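Long-range contact in xylose isomerase domain protein TIM barrel (Planctomyces limnophilus, PDB 3TVA), which probably acts as an isomerase of the xylose isomerase-like TIM-barrel family and binds a magnesium ion: residues Leu27-His41 with Lys59-Gly73. Sequence-based numbering, arbitrary orientation. Where two conformers were deposited one is given.
Sequences LEVAQDLKVPTVQVH and KCDAAGIQVTVIFGG
Two neighbouring parallel strands of the barrel, 37-41 and 66-71, pair here, while the helices preceding them, 27-32 and 50-62, meet on the outside. The strand axes approach to 4.6 Å at 14°. Backbone bonds alternate in the parallel manner as far as Thr68: Pro36 O takes Gln66 N, Gln66 O takes Val38 N, and Val38 O takes Thr68 N at 2.9 Å. Thr68, in a helical backbone conformation, then interposes one extra residue: Val38 pairs with Val67 but Val40 with Ile70. The next acceptor is therefore Val69 O, which bonds Val40 N, and Val40 O receives Phe71 N at 2.7 Å.

On the helix-facing side, Ile65 joins both layers. Its CG2, anti to the backbone N, meets Val38 CG2 at 3.6 Å, whereas its CG1 branch carries CD1 to within 3.9 Å of Leu27 CD1 and close to Ala30 CB. Val40 CG2 adds a contact with Val67 CG1 at 3.7 Å. At the helices, Leu27 CD2 lies along the aliphatic chain of Lys59, whose extended length brings NZ to Glu28 OE2 at 2.7 Å. In this salt bridge NZ meets OE2 on the syn side, 28° out of the carboxylate plane; an alanine in place of Glu28 would probably leave the ammonium of Lys59 without this mate and free its end to swing.

On the barrel-interior face, Gln39 lies alongside Val69, and its OE1 sits at the edge of the Phe71 ring, 3.2 Å from CE1. The same OE1 is hydrogen-bonded to His211, a magnesium ligand, and NE2 to Asn182; Phe71 also touches the ligand Glu158. Strand 37-41, helix 50-62 and strand 66-71 form a beta-alpha-beta crossover of the TIM barrel, helix 27-32 belonging to the preceding connection, with an interior face bordering the metal site.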
ATOM      1  N   LEU A  27       1.988  16.851   0.391  1.00 43.13           N
ATOM      2  CA  LEU A  27       3.405  16.795   0.759  1.00 42.43           C
ATOM      3  C   LEU A  27       3.776  17.847   1.807  1.00 37.86           C
ATOM      4  O   LEU A  27       4.632  17.625   2.666  1.00 36.29           O
ATOM      5  CB  LEU A  27       4.274  16.969  -0.491  1.00 44.20           C
ATOM      6  CG  LEU A  27       5.775  16.749  -0.329  1.00 39.89           C
ATOM      7  CD1 LEU A  27       6.042  15.270  -0.170  1.00 31.49           C
ATOM      8  CD2 LEU A  27       6.527  17.316  -1.522  1.00 42.56           C
ATOM      9  N   GLU A  28       3.109  18.986   1.741  1.00 35.55           N
ATOM     10  CA  GLU A  28       3.355  20.073   2.678  1.00 39.10           C
ATOM     11  C   GLU A  28       3.101  19.641   4.128  1.00 37.80           C
ATOM     12  O   GLU A  28       3.750  20.121   5.063  1.00 34.63           O
ATOM     13  CB  GLU A  28       2.499  21.277   2.300  1.00 42.86           C
ATOM     14  CG  GLU A  28       2.938  21.947   0.995  1.00 52.76           C
ATOM     15  CD  GLU A  28       2.465  21.226  -0.275  1.00 61.16           C
ATOM     16  OE1 GLU A  28       1.710  20.229  -0.180  1.00 61.13           O
ATOM     17  OE2 GLU A  28       2.851  21.671  -1.379  1.00 64.09           O
ATOM     18  N   VAL A  29       2.172  18.708   4.303  1.00 36.69           N
ATOM     19  CA  VAL A  29       1.854  18.186   5.628  1.00 38.05           C
ATOM     20  C   VAL A  29       2.983  17.260   6.113  1.00 36.70           C
ATOM     21  O   VAL A  29       3.421  17.337   7.268  1.00 37.64           O
ATOM     22  CB  VAL A  29       0.486  17.457   5.618  1.00 37.24           C
ATOM     23  CG1 VAL A  29       0.264  16.696   6.912  1.00 39.61           C
ATOM     24  CG2 VAL A  29      -0.658  18.464   5.355  1.00 34.62           C
ATOM     25  N   ALA A  30       3.465  16.400   5.221  1.00 31.05           N
ATOM     26  CA  ALA A  30       4.618  15.547   5.529  1.00 31.71           C
ATOM     27  C   ALA A  30       5.811  16.396   5.975  1.00 34.39           C
ATOM     28  O   ALA A  30       6.550  16.017   6.883  1.00 32.08           O
ATOM     29  CB  ALA A  30       4.981  14.718   4.319  1.00 27.98           C
ATOM     30  N   GLN A  31       5.968  17.559   5.339  1.00 37.98           N
ATOM     31  CA  GLN A  31       7.029  18.509   5.653  1.00 43.31           C
ATOM     32  C   GLN A  31       6.906  19.091   7.051  1.00 43.71           C
ATOM     33  O   GLN A  31       7.891  19.131   7.805  1.00 45.28           O
ATOM     34  CB  GLN A  31       6.981  19.673   4.669  1.00 52.95           C
ATOM     35  CG  GLN A  31       7.772  19.492   3.406  1.00 55.49           C
ATOM     36  CD  GLN A  31       7.918  20.800   2.645  1.00 60.62           C
ATOM     37  OE1 GLN A  31       8.859  21.566   2.872  1.00 60.12           O
ATOM     38  NE2 GLN A  31       6.973  21.067   1.754  1.00 63.44           N
ATOM     39  N   ASP A  32       5.701  19.562   7.366  0.53 44.76           N
ATOM     40  CA  ASP A  32       5.382  20.109   8.681  0.53 47.49           C
ATOM     41  C   ASP A  32       5.718  19.095   9.780  0.53 46.22           C
ATOM     42  O   ASP A  32       6.315  19.440  10.794  0.53 47.79           O
ATOM     43  CB  ASP A  32       3.896  20.506   8.758  0.53 49.20           C
ATOM     44  CG  ASP A  32       3.512  21.597   7.750  0.53 52.30           C
ATOM     45  OD1 ASP A  32       4.392  22.385   7.340  0.53 53.23           O
ATOM     46  OD2 ASP A  32       2.318  21.674   7.373  0.53 52.65           O
ATOM     47  N   LEU A  33       5.343  17.839   9.554  1.00 45.12           N
ATOM     48  CA  LEU A  33       5.599  16.750  10.508  1.00 45.61           C
ATOM     49  C   LEU A  33       7.065  16.293  10.523  1.00 41.03           C
ATOM     50  O   LEU A  33       7.478  15.539  11.404  1.00 36.14           O
ATOM     51  CB  LEU A  33       4.698  15.554  10.197  1.00 42.52           C
ATOM     52  CG  LEU A  33       3.201  15.818  10.316  1.00 43.62           C
ATOM     53  CD1 LEU A  33       2.406  14.581   9.867  1.00 41.03           C
ATOM     54  CD2 LEU A  33       2.862  16.224  11.742  1.00 43.87           C
ATOM     55  N   LYS A  34       7.829  16.741   9.528  1.00 41.53           N
ATOM     56  CA  LYS A  34       9.262  16.467   9.434  1.00 42.54           C
ATOM     57  C   LYS A  34       9.629  15.000   9.217  1.00 38.64           C
ATOM     58  O   LYS A  34      10.739  14.584   9.557  1.00 37.33           O
ATOM     59  CB  LYS A  34       9.999  17.011  10.672  1.00 43.02           C
ATOM     60  CG  LYS A  34       9.882  18.522  10.862  1.00 46.18           C
ATOM     61  CD  LYS A  34      10.612  18.952  12.130  0.81 51.50           C
ATOM     62  CE  LYS A  34      10.740  20.465  12.228  0.72 57.91           C
ATOM     63  NZ  LYS A  34       9.413  21.126  12.356  0.64 62.24           N
ATOM     64  N   VAL A  35       8.719  14.223   8.631  1.00 34.27           N
ATOM     65  CA  VAL A  35       9.035  12.840   8.283  1.00 28.62           C
ATOM     66  C   VAL A  35      10.014  12.804   7.114  1.00 27.38           C
ATOM     67  O   VAL A  35       9.922  13.619   6.200  1.00 28.29           O
ATOM     68  CB  VAL A  35       7.765  11.998   7.980  1.00 34.55           C
ATOM     69  CG1 VAL A  35       6.774  12.133   9.128  1.00 36.32           C
ATOM     70  CG2 VAL A  35       7.123  12.425   6.670  1.00 32.10           C
ATOM     71  N   PRO A  36      11.007  11.903   7.183  1.00 26.35           N
ATOM     72  CA  PRO A  36      12.026  11.721   6.139  1.00 27.38           C
ATOM     73  C   PRO A  36      11.551  11.038   4.837  1.00 26.23           C
ATOM     74  O   PRO A  36      12.219  11.183   3.813  1.00 23.49           O
ATOM     75  CB  PRO A  36      13.087  10.860   6.840  1.00 27.81           C
ATOM     76  CG  PRO A  36      12.283  10.024   7.816  1.00 28.97           C
ATOM     77  CD  PRO A  36      11.202  10.971   8.314  1.00 28.27           C
ATOM     78  N   THR A  37      10.469  10.264   4.887  1.00 23.03           N
ATOM     79  CA  THR A  37      10.066   9.453   3.734  1.00 24.70           C
ATOM     80  C   THR A  37       8.564   9.514   3.527  1.00 23.79           C
ATOM     81  O   THR A  37       7.816   9.773   4.467  1.00 20.33           O
ATOM     82  CB  THR A  37      10.424   7.932   3.873  1.00 25.11           C
ATOM     83  OG1 THR A  37       9.623   7.342   4.903  1.00 30.18           O
ATOM     84  CG2 THR A  37      11.884   7.724   4.187  1.00 27.38           C
ATOM     85  N   VAL A  38       8.132   9.281   2.291  1.00 20.88           N
ATOM     86  CA  VAL A  38       6.714   9.155   1.994  1.00 16.38           C
ATOM     87  C   VAL A  38       6.489   8.058   0.959  1.00 17.36           C
ATOM     88  O   VAL A  38       7.384   7.713   0.187  1.00 21.21           O
ATOM     89  CB  VAL A  38       6.109  10.467   1.419  1.00 21.00           C
ATOM     90  CG1 VAL A  38       6.138  11.605   2.445  1.00 22.30           C
ATOM     91  CG2 VAL A  38       6.811  10.879   0.122  1.00 18.62           C
ATOM     92  N   GLN A  39       5.276   7.525   0.947  1.00 16.59           N
ATOM     93  CA  GLN A  39       4.757   6.831  -0.215  1.00 19.20           C
ATOM     94  C   GLN A  39       3.779   7.799  -0.851  1.00 21.53           C
ATOM     95  O   GLN A  39       3.183   8.623  -0.171  1.00 23.94           O
ATOM     96  CB  GLN A  39       4.031   5.546   0.173  1.00 16.89           C
ATOM     97  CG  GLN A  39       4.952   4.478   0.727  1.00 16.07           C
ATOM     98  CD  GLN A  39       4.227   3.167   0.915  1.00 21.20           C
ATOM     99  OE1 GLN A  39       3.127   2.990   0.401  1.00 24.49           O
ATOM    100  NE2 GLN A  39       4.835   2.240   1.651  1.00 19.81           N
ATOM    101  N   VAL A  40       3.646   7.731  -2.164  1.00 16.19           N
ATOM    102  CA  VAL A  40       2.845   8.712  -2.871  1.00 20.26           C
ATOM    103  C   VAL A  40       1.822   8.035  -3.767  1.00 25.23           C
ATOM    104  O   VAL A  40       2.166   7.149  -4.558  1.00 23.00           O
ATOM    105  CB  VAL A  40       3.740   9.597  -3.768  1.00 21.55           C
ATOM    106  CG1 VAL A  40       2.927  10.705  -4.399  1.00 27.48           C
ATOM    107  CG2 VAL A  40       4.878  10.183  -2.949  1.00 27.63           C
ATOM    108  N   HIS A  41       0.571   8.463  -3.671  1.00 20.12           N
ATOM    109  CA  HIS A  41      -0.393   8.047  -4.663  1.00 21.23           C
ATOM    110  C   HIS A  41      -0.044   8.725  -5.999  1.00 23.41           C
ATOM    111  O   HIS A  41       0.200   9.926  -6.042  1.00 26.39           O
ATOM    112  CB  HIS A  41      -1.815   8.389  -4.230  1.00 23.54           C
ATOM    113  CG  HIS A  41      -2.864   7.694  -5.041  1.00 29.19           C
ATOM    114  ND1 HIS A  41      -3.102   8.000  -6.366  1.00 33.07           N
ATOM    115  CD2 HIS A  41      -3.717   6.690  -4.725  1.00 26.65           C
ATOM    116  CE1 HIS A  41      -4.077   7.230  -6.825  1.00 32.79           C
ATOM    117  NE2 HIS A  41      -4.464   6.424  -5.850  1.00 33.73           N
ATOM    118  N   LYS A  59      10.705  19.039  -5.804  1.00 23.86           N
ATOM    119  CA  LYS A  59       9.963  19.467  -4.619  1.00 24.42           C
ATOM    120  C   LYS A  59      10.301  18.587  -3.397  1.00 22.39           C
ATOM    121  O   LYS A  59      10.545  19.098  -2.298  1.00 22.10           O
ATOM    122  CB  LYS A  59       8.462  19.415  -4.914  1.00 25.19           C
ATOM    123  CG  LYS A  59       7.589  20.180  -3.950  1.00 32.45           C
ATOM    124  CD  LYS A  59       6.112  19.979  -4.296  1.00 38.81           C
ATOM    125  CE  LYS A  59       5.223  20.818  -3.378  1.00 44.30           C
ATOM    126  NZ  LYS A  59       3.781  20.662  -3.694  1.00 44.87           N
ATOM    127  N   CYS A  60      10.315  17.266  -3.588  1.00 18.02           N
ATOM    128  CA  CYS A  60      10.701  16.346  -2.517  1.00 18.17           C
ATOM    129  C   CYS A  60      12.152  16.556  -2.082  1.00 25.25           C
ATOM    130  O   CYS A  60      12.458  16.491  -0.899  1.00 30.15           O
ATOM    131  CB  CYS A  60      10.501  14.893  -2.951  1.00 17.65           C
ATOM    132  SG  CYS A  60       8.774  14.495  -3.230  1.00 23.60           S
ATOM    133  N   ASP A  61      13.039  16.789  -3.043  0.54 23.27           N
ATOM    134  CA  ASP A  61      14.436  17.047  -2.728  0.54 26.67           C
ATOM    135  C   ASP A  61      14.559  18.281  -1.826  0.54 31.09           C
ATOM    136  O   ASP A  61      15.215  18.234  -0.783  0.54 32.46           O
ATOM    137  CB  ASP A  61      15.257  17.236  -4.007  0.54 28.06           C
ATOM    138  CG  ASP A  61      15.538  15.928  -4.731  0.54 32.10           C
ATOM    139  OD1 ASP A  61      15.028  14.871  -4.300  0.54 34.89           O
ATOM    140  OD2 ASP A  61      16.267  15.961  -5.747  0.54 38.31           O
ATOM    141  N   ALA A  62      13.905  19.374  -2.216  1.00 29.83           N
ATOM    142  CA  ALA A  62      13.966  20.613  -1.431  1.00 32.76           C
ATOM    143  C   ALA A  62      13.389  20.406  -0.034  1.00 32.93           C
ATOM    144  O   ALA A  62      13.805  21.060   0.921  1.00 36.11           O
ATOM    145  CB  ALA A  62      13.228  21.758  -2.146  1.00 30.69           C
ATOM    146  N   ALA A  63      12.436  19.487   0.080  1.00 27.45           N
ATOM    147  CA  ALA A  63      11.794  19.219   1.365  1.00 32.11           C
ATOM    148  C   ALA A  63      12.564  18.211   2.242  1.00 30.57           C
ATOM    149  O   ALA A  63      12.175  17.957   3.377  1.00 35.83           O
ATOM    150  CB  ALA A  63      10.347  18.755   1.150  1.00 24.41           C
ATOM    151  N   GLY A  64      13.643  17.637   1.721  1.00 27.67           N
ATOM    152  CA  GLY A  64      14.360  16.591   2.438  1.00 27.49           C
ATOM    153  C   GLY A  64      13.593  15.272   2.533  1.00 31.05           C
ATOM    154  O   GLY A  64      13.737  14.522   3.500  1.00 32.56           O
ATOM    155  N   ILE A  65      12.778  14.972   1.529  1.00 22.96           N
ATOM    156  CA  ILE A  65      11.917  13.802   1.606  1.00 25.18           C
ATOM    157  C   ILE A  65      12.224  12.778   0.519  1.00 27.66           C
ATOM    158  O   ILE A  65      12.285  13.114  -0.671  1.00 25.18           O
ATOM    159  CB  ILE A  65      10.426  14.202   1.518  1.00 25.99           C
ATOM    160  CG1 ILE A  65       9.983  14.911   2.801  1.00 29.93           C
ATOM    161  CG2 ILE A  65       9.559  12.983   1.225  1.00 26.55           C
ATOM    162  CD1 ILE A  65       8.581  15.499   2.722  1.00 29.57           C
ATOM    163  N   GLN A  66      12.375  11.524   0.939  1.00 24.46           N
ATOM    164  CA  GLN A  66      12.589  10.415   0.014  1.00 25.00           C
ATOM    165  C   GLN A  66      11.273   9.689  -0.307  1.00 23.11           C
ATOM    166  O   GLN A  66      10.513   9.343   0.594  1.00 24.72           O
ATOM    167  CB  GLN A  66      13.612   9.436   0.613  1.00 26.95           C
ATOM    168  CG  GLN A  66      13.972   8.257  -0.282  1.00 31.68           C
ATOM    169  CD  GLN A  66      14.730   7.148   0.478  1.00 42.41           C
ATOM    170  OE1 GLN A  66      15.066   7.294   1.662  1.00 43.52           O
ATOM    171  NE2 GLN A  66      14.984   6.034  -0.205  1.00 40.64           N
ATOM    172  N   VAL A  67      11.019   9.453  -1.592  1.00 17.12           N
ATOM    173  CA  VAL A  67       9.812   8.764  -2.043  1.00 16.52           C
ATOM    174  C   VAL A  67      10.111   7.279  -2.200  1.00 18.85           C
ATOM    175  O   VAL A  67      10.946   6.900  -3.008  1.00 19.37           O
ATOM    176  CB  VAL A  67       9.357   9.312  -3.413  1.00 20.60           C
ATOM    177  CG1 VAL A  67       8.068   8.609  -3.877  1.00 18.46           C
ATOM    178  CG2 VAL A  67       9.179  10.829  -3.344  1.00 20.16           C
ATOM    179  N   THR A  68       9.519   6.465  -1.334  1.00 21.31           N
ATOM    180  CA  THR A  68       9.758   5.022  -1.300  1.00 20.76           C
ATOM    181  C   THR A  68       8.908   4.138  -2.230  1.00 21.62           C
ATOM    182  O   THR A  68       9.386   3.144  -2.747  1.00 18.92           O
ATOM    183  CB  THR A  68       9.755   4.506   0.144  1.00 21.28           C
ATOM    184  OG1 THR A  68       8.466   4.728   0.722  1.00 20.46           O
ATOM    185  CG2 THR A  68      10.817   5.264   0.970  1.00 20.13           C
ATOM    186  N   VAL A  69       7.637   4.484  -2.399  1.00 19.42           N
ATOM    187  CA  VAL A  69       6.740   3.731  -3.266  1.00 16.26           C
ATOM    188  C   VAL A  69       5.756   4.705  -3.911  1.00 18.17           C
ATOM    189  O   VAL A  69       5.298   5.657  -3.270  1.00 18.32           O
ATOM    190  CB  VAL A  69       5.894   2.659  -2.490  1.00 16.45           C
ATOM    191  CG1 VAL A  69       5.060   1.838  -3.463  1.00 14.79           C
ATOM    192  CG2 VAL A  69       6.759   1.718  -1.615  1.00 15.68           C
ATOM    193  N   ILE A  70       5.432   4.478  -5.182  1.00 16.59           N
ATOM    194  CA  ILE A  70       4.353   5.221  -5.820  1.00 15.91           C
ATOM    195  C   ILE A  70       3.173   4.287  -6.114  1.00 15.49           C
ATOM    196  O   ILE A  70       3.329   3.279  -6.791  1.00 16.55           O
ATOM    197  CB  ILE A  70       4.841   5.953  -7.100  1.00 18.73           C
ATOM    198  CG1 ILE A  70       5.826   7.064  -6.686  1.00 22.10           C
ATOM    199  CG2 ILE A  70       3.638   6.509  -7.869  1.00 16.48           C
ATOM    200  CD1 ILE A  70       6.562   7.740  -7.821  1.00 24.72           C
ATOM    201  N   PHE A  71       1.998   4.619  -5.592  1.00 15.09           N
ATOM    202  CA  PHE A  71       0.852   3.713  -5.641  1.00 19.26           C
ATOM    203  C   PHE A  71      -0.077   4.001  -6.807  1.00 22.94           C
ATOM    204  O   PHE A  71      -0.385   5.151  -7.090  1.00 27.56           O
ATOM    205  CB  PHE A  71       0.060   3.783  -4.317  1.00 21.97           C
ATOM    206  CG  PHE A  71       0.245   2.575  -3.440  1.00 26.07           C
ATOM    207  CD1 PHE A  71       1.317   2.490  -2.571  1.00 30.59           C
ATOM    208  CD2 PHE A  71      -0.642   1.510  -3.508  1.00 30.61           C
ATOM    209  CE1 PHE A  71       1.497   1.368  -1.772  1.00 33.20           C
ATOM    210  CE2 PHE A  71      -0.467   0.390  -2.720  1.00 33.67           C
ATOM    211  CZ  PHE A  71       0.605   0.320  -1.849  1.00 34.93           C
ATOM    212  N   GLY A  72      -0.522   2.952  -7.488  1.00 22.25           N
ATOM    213  CA  GLY A  72      -1.555   3.110  -8.493  1.00 21.91           C
ATOM    214  C   GLY A  72      -2.943   3.246  -7.890  1.00 27.95           C
ATOM    215  O   GLY A  72      -3.214   2.769  -6.794  1.00 30.65           O
ATOM    216  N   GLY A  73      -3.819   3.917  -8.619  1.00 33.15           N
ATOM    217  CA  GLY A  73      -5.232   4.011  -8.292  1.00 29.08           C
ATOM    218  C   GLY A  73      -5.863   4.467  -9.592  1.00 28.82           C
ATOM    219  O   GLY A  73      -5.190   5.105 -10.406  1.00 27.55           O
TER
HETATM  220  O   HOH W   1      15.005  11.665   3.678  1.00 32.25           O
HETATM  221  O   HOH W   2       7.677   5.858   3.241  1.00 23.45           O
HETATM  222  O   HOH W   3       8.111   2.156   1.884  1.00 25.63           O